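Local coordinates for succinoglycan biosynthesis protein (Bacillus cereus ATCC 14579, PDB 2QGM) that is of uncertain function, named for succinoglycan biosynthesis, but belongs to the erythromycin esterase family and may act as a hydrolase of that kind, at residues Glu199-Glu204 / Ala230-Arg235. Residues are numbered along the deposited sequence; the frame is centred on the assembly and turned at random.
Sequences EENYKE and AERVAR
The Y202 ring carries V233 over one face: V233 CG2 stands 4.2 Å from the Y202 ring centroid and 26° off the normal, a CH-pi contact. At its edge, near the ring plane, lie A230 CA and a water that accepts a hydrogen bond from Y202 OH at 2.8 Å. The R232 side chain bends at chi3 and brings its guanidinium edge up to the N201 amide. The same water donates to the A230 backbone carbonyl, 2.7 Å from A230 O, so the phenol is tied to the neighbouring helix through one bridging molecule. The second methyl of V233 borders the hydroxyl end, with V233 CG1 3.7 Å from Y202 CZ. The axes of 199-203 and 230-235 approach to 9.3 Å with 147° between their N-to-C directions, so these pieces of helices 195-203 and 220-236 run roughly antiparallel, in the helical part of this erythromycin esterase-like chain. V183 and I184 of helix 177-190 and A260 and I263 of helix 253-269 also touch the Y202 side chain, and F180 meets its ring edge-to-face. N201 CB lies 3.6 Å from V233 CG2; with V233 CG1 anti to its backbone N (chi1 -178°), CG2 contacts both N201 CB and the Y202 ring.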
ATOM      1  N   GLU A 199      -4.583  14.833  27.940  1.00 25.88           N
ATOM      2  CA  GLU A 199      -3.141  15.032  28.049  1.00 26.87           C
ATOM      3  C   GLU A 199      -2.517  14.065  29.047  1.00 26.25           C
ATOM      4  O   GLU A 199      -1.406  13.577  28.846  1.00 24.85           O
ATOM      5  CB  GLU A 199      -2.832  16.473  28.447  1.00 28.89           C
ATOM      6  CG  GLU A 199      -3.166  17.465  27.345  1.00 32.15           C
ATOM      7  CD  GLU A 199      -2.687  18.859  27.659  1.00 35.74           C
ATOM      8  OE1 GLU A 199      -3.252  19.496  28.582  1.00 38.41           O
ATOM      9  OE2 GLU A 199      -1.751  19.325  26.975  1.00 34.94           O
ATOM     10  N   GLU A 200      -3.244  13.788  30.124  1.00 27.25           N
ATOM     11  CA  GLU A 200      -2.764  12.865  31.143  1.00 29.21           C
ATOM     12  C   GLU A 200      -2.635  11.465  30.549  1.00 28.54           C
ATOM     13  O   GLU A 200      -1.642  10.775  30.773  1.00 29.19           O
ATOM     14  CB  GLU A 200      -3.730  12.828  32.327  1.00 31.56           C
ATOM     15  CG  GLU A 200      -3.346  11.817  33.391  1.00 35.74           C
ATOM     16  CD  GLU A 200      -2.069  12.191  34.115  1.00 38.79           C
ATOM     17  OE1 GLU A 200      -2.084  13.197  34.854  1.00 40.17           O
ATOM     18  OE2 GLU A 200      -1.048  11.495  33.925  1.00 40.45           O
ATOM     19  N   ASN A 201      -3.636  11.043  29.786  1.00 27.25           N
ATOM     20  CA  ASN A 201      -3.604   9.715  29.187  1.00 26.58           C
ATOM     21  C   ASN A 201      -2.536   9.514  28.123  1.00 24.79           C
ATOM     22  O   ASN A 201      -2.100   8.388  27.903  1.00 25.74           O
ATOM     23  CB  ASN A 201      -4.966   9.357  28.592  1.00 27.26           C
ATOM     24  CG  ASN A 201      -5.963   8.937  29.646  1.00 28.86           C
ATOM     25  OD1 ASN A 201      -6.788   9.733  30.097  1.00 30.04           O
ATOM     26  ND2 ASN A 201      -5.878   7.681  30.065  1.00 28.34           N
ATOM     27  N   TYR A 202      -2.117  10.595  27.470  1.00 24.29           N
ATOM     28  CA  TYR A 202      -1.101  10.521  26.411  1.00 23.01           C
ATOM     29  C   TYR A 202       0.331  10.893  26.792  1.00 23.97           C
ATOM     30  O   TYR A 202       1.265  10.552  26.060  1.00 22.86           O
ATOM     31  CB  TYR A 202      -1.471  11.422  25.233  1.00 21.18           C
ATOM     32  CG  TYR A 202      -2.600  10.950  24.344  1.00 19.13           C
ATOM     33  CD1 TYR A 202      -3.003   9.612  24.309  1.00 19.56           C
ATOM     34  CD2 TYR A 202      -3.229  11.845  23.489  1.00 18.77           C
ATOM     35  CE1 TYR A 202      -4.009   9.185  23.428  1.00 18.33           C
ATOM     36  CE2 TYR A 202      -4.223  11.436  22.613  1.00 18.09           C
ATOM     37  CZ  TYR A 202      -4.608  10.109  22.583  1.00 18.79           C
ATOM     38  OH  TYR A 202      -5.581   9.742  21.681  1.00 17.56           O
ATOM     39  N   LYS A 203       0.513  11.588  27.912  1.00 24.24           N
ATOM     40  CA  LYS A 203       1.843  12.037  28.325  1.00 25.47           C
ATOM     41  C   LYS A 203       2.973  11.011  28.281  1.00 23.69           C
ATOM     42  O   LYS A 203       3.965  11.215  27.589  1.00 23.78           O
ATOM     43  CB  LYS A 203       1.790  12.668  29.728  1.00 25.93           C
ATOM     44  CG  LYS A 203       3.109  13.319  30.154  1.00 28.44           C
ATOM     45  CD  LYS A 203       3.023  13.975  31.532  1.00 31.29           C
ATOM     46  CE  LYS A 203       4.367  14.572  31.936  1.00 31.95           C
ATOM     47  NZ  LYS A 203       4.351  15.193  33.294  1.00 33.14           N
ATOM     48  N   GLU A 204       2.842   9.921  29.028  1.00 24.64           N
ATOM     49  CA  GLU A 204       3.891   8.906  29.057  1.00 24.42           C
ATOM     50  C   GLU A 204       3.936   8.094  27.766  1.00 22.38           C
ATOM     51  O   GLU A 204       5.001   7.876  27.198  1.00 21.68           O
ATOM     52  CB  GLU A 204       3.690   7.982  30.264  1.00 28.34           C
ATOM     53  CG  GLU A 204       3.894   8.684  31.598  1.00 33.89           C
ATOM     54  CD  GLU A 204       5.345   9.060  31.839  1.00 37.88           C
ATOM     55  OE1 GLU A 204       6.181   8.141  31.987  1.00 40.38           O
ATOM     56  OE2 GLU A 204       5.651  10.272  31.885  1.00 40.80           O
ATOM     57  N   ALA A 230      -5.146   4.762  25.888  1.00 22.04           N
ATOM     58  CA  ALA A 230      -5.459   5.069  24.488  1.00 20.69           C
ATOM     59  C   ALA A 230      -6.917   4.790  24.175  1.00 21.20           C
ATOM     60  O   ALA A 230      -7.572   5.552  23.465  1.00 21.82           O
ATOM     61  CB  ALA A 230      -4.571   4.249  23.562  1.00 17.41           C
ATOM     62  N   GLU A 231      -7.417   3.676  24.692  1.00 20.22           N
ATOM     63  CA  GLU A 231      -8.805   3.310  24.467  1.00 23.50           C
ATOM     64  C   GLU A 231      -9.713   4.347  25.126  1.00 23.82           C
ATOM     65  O   GLU A 231     -10.764   4.691  24.590  1.00 22.84           O
ATOM     66  CB  GLU A 231      -9.067   1.913  25.040  1.00 23.74           C
ATOM     67  CG  GLU A 231     -10.520   1.471  24.991  1.00 29.58           C
ATOM     68  CD  GLU A 231     -10.683  -0.020  25.207  1.00 32.85           C
ATOM     69  OE1 GLU A 231      -9.821  -0.626  25.878  1.00 34.60           O
ATOM     70  OE2 GLU A 231     -11.682  -0.583  24.708  1.00 35.48           O
ATOM     71  N   ARG A 232      -9.275   4.850  26.281  1.00 24.43           N
ATOM     72  CA  ARG A 232     -10.019   5.844  27.052  1.00 25.47           C
ATOM     73  C   ARG A 232     -10.248   7.112  26.235  1.00 24.47           C
ATOM     74  O   ARG A 232     -11.373   7.600  26.128  1.00 24.54           O
ATOM     75  CB  ARG A 232      -9.250   6.195  28.330  1.00 27.49           C
ATOM     76  CG  ARG A 232     -10.039   7.039  29.323  1.00 32.26           C
ATOM     77  CD  ARG A 232      -9.137   7.583  30.425  1.00 35.14           C
ATOM     78  NE  ARG A 232      -8.171   6.590  30.888  1.00 38.21           N
ATOM     79  CZ  ARG A 232      -8.489   5.430  31.453  1.00 38.97           C
ATOM     80  NH1 ARG A 232      -9.759   5.104  31.638  1.00 40.06           N
ATOM     81  NH2 ARG A 232      -7.535   4.586  31.820  1.00 39.87           N
ATOM     82  N   VAL A 233      -9.181   7.643  25.653  1.00 22.03           N
ATOM     83  CA  VAL A 233      -9.292   8.851  24.846  1.00 22.18           C
ATOM     84  C   VAL A 233     -10.123   8.645  23.580  1.00 21.87           C
ATOM     85  O   VAL A 233     -10.890   9.524  23.196  1.00 21.01           O
ATOM     86  CB  VAL A 233      -7.908   9.383  24.442  1.00 21.78           C
ATOM     87  CG1 VAL A 233      -8.062  10.677  23.652  1.00 22.90           C
ATOM     88  CG2 VAL A 233      -7.067   9.611  25.684  1.00 22.64           C
ATOM     89  N   ALA A 234      -9.971   7.494  22.930  1.00 23.23           N
ATOM     90  CA  ALA A 234     -10.737   7.220  21.715  1.00 24.65           C
ATOM     91  C   ALA A 234     -12.221   7.222  22.065  1.00 26.18           C
ATOM     92  O   ALA A 234     -13.037   7.746  21.314  1.00 26.43           O
ATOM     93  CB  ALA A 234     -10.331   5.874  21.111  1.00 24.31           C
ATOM     94  N   ARG A 235     -12.562   6.637  23.211  1.00 28.58           N
ATOM     95  CA  ARG A 235     -13.949   6.590  23.660  1.00 30.19           C
ATOM     96  C   ARG A 235     -14.484   8.006  23.824  1.00 30.22           C
ATOM     97  O   ARG A 235     -15.577   8.334  23.360  1.00 30.81           O
ATOM     98  CB  ARG A 235     -14.050   5.865  25.004  1.00 31.92           C
ATOM     99  CG  ARG A 235     -13.731   4.381  24.953  1.00 35.62           C
ATOM    100  CD  ARG A 235     -14.865   3.590  24.309  1.00 38.79           C
ATOM    101  NE  ARG A 235     -14.608   2.152  24.326  1.00 40.18           N
ATOM    102  CZ  ARG A 235     -15.451   1.234  23.866  1.00 40.97           C
ATOM    103  NH1 ARG A 235     -16.616   1.599  23.349  1.00 41.42           N
ATOM    104  NH2 ARG A 235     -15.128  -0.055  23.920  1.00 42.91           N
TER
HETATM  105  O   HOH W   1      -6.246   6.985  21.657  1.00 16.20           O